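Local coordinates for protein FACT-Spt16 (Cicer arietinum, PDB 5CE6) that probably binds histones H3-H4 through this N-terminal domain of Spt16, a subunit of the histone chaperone FACT that acts on chromatin during transcription, at residues W76-E81 / S104-V109. Sequence-based numbering, arbitrary orientation.
Sequences WLLGFE and SILESV
Leu78 reaches its forked end over Leu106, and both of its methyls rest on one methyl of that residue: CD1 and CD2 of Leu78 each lie 4.0 Å from CD2 of Leu106. The two side chains cross at about a right angle, with the CD2 branch of Leu106 set against the fork. With CG anti to its own carbonyl carbon (chi1 -64°), Leu78 extends from the last turn of its helix toward the 104-109 segment. Val109 supplies the second, looser touch, its CG1 lying 4.3 Å from CD2 of Leu78. That methyl therefore meets both Leu106 and Val109, three residues apart on the other segment. The backbone links the two directly, Val109 N bonding to Leu106 O at 3.1 Å. Alongside, Ser108 folds its hydroxyl back to donate to Ile105 O at 3.0 Å, nearly in line with the carbonyl bond. The contact is apolar and small, burying 97 Å² in all; its three residues are nonetheless buried because other parts of the lobe cover them too. After Leu78 the chain breaks from the helix at Gly79, whose phi is positive. Within the N-terminal lobe, the contact joins the C-terminal end of helix 69-78 to Leu106 of helix 100-106 and to Val109, just ahead of helix 110-117. Phe29 of helix 26-42 packs on both Leu78 and Val109, while Leu123 and Ile121 of strand 120-125 back Leu106 and Val109, respectively.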
ATOM      1  N   TRP A  76       1.055  -5.049  12.428  1.00 15.72           N
ATOM      2  CA  TRP A  76       0.017  -4.290  13.109  1.00 15.91           C
ATOM      3  C   TRP A  76      -0.094  -4.729  14.559  1.00 16.75           C
ATOM      4  O   TRP A  76      -0.124  -3.907  15.479  1.00 17.49           O
ATOM      5  CB  TRP A  76      -1.316  -4.501  12.383  1.00 14.67           C
ATOM      6  CG  TRP A  76      -2.468  -3.692  12.904  1.00 17.34           C
ATOM      7  CD1 TRP A  76      -2.668  -2.345  12.749  1.00 18.43           C
ATOM      8  CD2 TRP A  76      -3.605  -4.188  13.617  1.00 16.41           C
ATOM      9  NE1 TRP A  76      -3.852  -1.975  13.344  1.00 21.53           N
ATOM     10  CE2 TRP A  76      -4.450  -3.089  13.877  1.00 18.79           C
ATOM     11  CE3 TRP A  76      -3.988  -5.458  14.064  1.00 19.59           C
ATOM     12  CZ2 TRP A  76      -5.651  -3.223  14.576  1.00 20.77           C
ATOM     13  CZ3 TRP A  76      -5.181  -5.592  14.742  1.00 16.24           C
ATOM     14  CH2 TRP A  76      -5.997  -4.481  15.000  1.00 17.56           C
ATOM     15  N   LEU A  77      -0.122  -6.041  14.764  1.00 17.82           N
ATOM     16  CA  LEU A  77      -0.364  -6.599  16.088  1.00 19.75           C
ATOM     17  C   LEU A  77       0.884  -6.537  16.978  1.00 20.75           C
ATOM     18  O   LEU A  77       0.807  -6.156  18.158  1.00 20.67           O
ATOM     19  CB  LEU A  77      -0.847  -8.051  15.945  1.00 22.73           C
ATOM     20  CG  LEU A  77      -1.815  -8.667  16.955  1.00 35.08           C
ATOM     21  CD1 LEU A  77      -3.032  -7.777  17.176  1.00 34.24           C
ATOM     22  CD2 LEU A  77      -2.261 -10.040  16.472  1.00 27.96           C
ATOM     23  N   LEU A  78       2.029  -6.901  16.401  1.00 21.89           N
ATOM     24  CA  LEU A  78       3.250  -7.155  17.172  1.00 22.63           C
ATOM     25  C   LEU A  78       4.373  -6.151  16.911  1.00 25.21           C
ATOM     26  O   LEU A  78       5.326  -6.063  17.686  1.00 24.68           O
ATOM     27  CB  LEU A  78       3.755  -8.574  16.895  1.00 18.11           C
ATOM     28  CG  LEU A  78       2.815  -9.695  17.354  1.00 22.66           C
ATOM     29  CD1 LEU A  78       3.134 -11.009  16.657  1.00 26.59           C
ATOM     30  CD2 LEU A  78       2.891  -9.865  18.857  1.00 24.79           C
ATOM     31  N   GLY A  79       4.267  -5.408  15.816  1.00 28.53           N
ATOM     32  CA  GLY A  79       5.244  -4.376  15.507  1.00 26.12           C
ATOM     33  C   GLY A  79       6.466  -4.894  14.776  1.00 23.79           C
ATOM     34  O   GLY A  79       7.402  -4.135  14.523  1.00 24.78           O
ATOM     35  N   PHE A  80       6.465  -6.184  14.442  1.00 25.44           N
ATOM     36  CA  PHE A  80       7.595  -6.823  13.773  1.00 23.49           C
ATOM     37  C   PHE A  80       7.106  -7.926  12.851  1.00 21.96           C
ATOM     38  O   PHE A  80       6.032  -8.494  13.062  1.00 23.75           O
ATOM     39  CB  PHE A  80       8.568  -7.453  14.787  1.00 31.26           C
ATOM     40  CG  PHE A  80       9.153  -6.478  15.765  1.00 33.43           C
ATOM     41  CD1 PHE A  80      10.264  -5.717  15.428  1.00 35.74           C
ATOM     42  CD2 PHE A  80       8.591  -6.326  17.025  1.00 34.14           C
ATOM     43  CE1 PHE A  80      10.802  -4.817  16.334  1.00 35.84           C
ATOM     44  CE2 PHE A  80       9.120  -5.428  17.933  1.00 36.68           C
ATOM     45  CZ  PHE A  80      10.229  -4.673  17.589  1.00 36.25           C
ATOM     46  N   GLU A  81       7.894  -8.225  11.829  1.00 18.92           N
ATOM     47  CA  GLU A  81       7.615  -9.364  10.975  1.00 20.27           C
ATOM     48  C   GLU A  81       8.003 -10.638  11.698  1.00 23.89           C
ATOM     49  O   GLU A  81       8.960 -10.654  12.476  1.00 24.66           O
ATOM     50  CB  GLU A  81       8.414  -9.284   9.682  1.00 25.63           C
ATOM     51  CG  GLU A  81       7.935  -8.227   8.705  1.00 23.42           C
ATOM     52  CD  GLU A  81       8.642  -8.322   7.371  1.00 25.59           C
ATOM     53  OE1 GLU A  81       8.457  -9.336   6.662  1.00 26.38           O
ATOM     54  OE2 GLU A  81       9.386  -7.381   7.032  1.00 37.43           O
ATOM     55  N   SER A 104      10.523 -17.461  22.218  1.00 32.72           N
ATOM     56  CA  SER A 104      11.039 -16.818  23.425  1.00 32.96           C
ATOM     57  C   SER A 104      10.631 -15.349  23.443  1.00 31.62           C
ATOM     58  O   SER A 104      10.416 -14.760  24.500  1.00 36.04           O
ATOM     59  CB  SER A 104      12.561 -16.935  23.489  1.00 37.28           C
ATOM     60  OG  SER A 104      12.964 -18.290  23.584  1.00 48.22           O
ATOM     61  N   ILE A 105      10.521 -14.766  22.256  1.00 32.91           N
ATOM     62  CA  ILE A 105      10.084 -13.388  22.119  1.00 28.43           C
ATOM     63  C   ILE A 105       8.593 -13.272  22.434  1.00 34.31           C
ATOM     64  O   ILE A 105       8.167 -12.354  23.137  1.00 40.64           O
ATOM     65  CB  ILE A 105      10.366 -12.863  20.699  1.00 31.34           C
ATOM     66  CG1 ILE A 105      11.872 -12.837  20.437  1.00 36.12           C
ATOM     67  CG2 ILE A 105       9.761 -11.475  20.510  1.00 30.22           C
ATOM     68  CD1 ILE A 105      12.235 -12.655  18.981  1.00 34.44           C
ATOM     69  N   LEU A 106       7.808 -14.220  21.931  1.00 29.06           N
ATOM     70  CA  LEU A 106       6.356 -14.185  22.101  1.00 25.46           C
ATOM     71  C   LEU A 106       5.890 -14.542  23.511  1.00 27.14           C
ATOM     72  O   LEU A 106       4.728 -14.331  23.849  1.00 31.44           O
ATOM     73  CB  LEU A 106       5.670 -15.081  21.065  1.00 26.26           C
ATOM     74  CG  LEU A 106       5.716 -14.570  19.630  1.00 23.92           C
ATOM     75  CD1 LEU A 106       5.194 -15.598  18.641  1.00 23.43           C
ATOM     76  CD2 LEU A 106       4.924 -13.267  19.495  1.00 21.93           C
ATOM     77  N   GLU A 107       6.788 -15.083  24.332  1.00 26.34           N
ATOM     78  CA  GLU A 107       6.461 -15.359  25.732  1.00 27.33           C
ATOM     79  C   GLU A 107       5.867 -14.132  26.426  1.00 29.81           C
ATOM     80  O   GLU A 107       4.976 -14.249  27.267  1.00 34.35           O
ATOM     81  CB  GLU A 107       7.699 -15.840  26.494  1.00 38.10           C
ATOM     82  CG  GLU A 107       8.065 -17.289  26.234  1.00 44.75           C
ATOM     83  CD  GLU A 107       7.070 -18.261  26.841  1.00 46.83           C
ATOM     84  OE1 GLU A 107       6.344 -17.865  27.776  1.00 51.16           O
ATOM     85  OE2 GLU A 107       7.016 -19.421  26.383  1.00 54.75           O
ATOM     86  N   SER A 108       6.350 -12.956  26.043  1.00 31.39           N
ATOM     87  CA  SER A 108       5.985 -11.714  26.717  1.00 37.25           C
ATOM     88  C   SER A 108       4.544 -11.261  26.470  1.00 33.40           C
ATOM     89  O   SER A 108       4.025 -10.424  27.206  1.00 32.04           O
ATOM     90  CB  SER A 108       6.946 -10.592  26.314  1.00 39.18           C
ATOM     91  OG  SER A 108       6.849 -10.315  24.930  1.00 41.67           O
ATOM     92  N   VAL A 109       3.901 -11.802  25.439  1.00 27.95           N
ATOM     93  CA  VAL A 109       2.529 -11.398  25.124  1.00 24.44           C
ATOM     94  C   VAL A 109       1.471 -12.351  25.699  1.00 22.16           C
ATOM     95  O   VAL A 109       0.276 -12.116  25.555  1.00 24.10           O
ATOM     96  CB  VAL A 109       2.322 -11.164  23.602  1.00 36.39           C
ATOM     97  CG1 VAL A 109       3.288 -10.116  23.090  1.00 37.45           C
ATOM     98  CG2 VAL A 109       2.512 -12.441  22.821  1.00 32.25           C
TER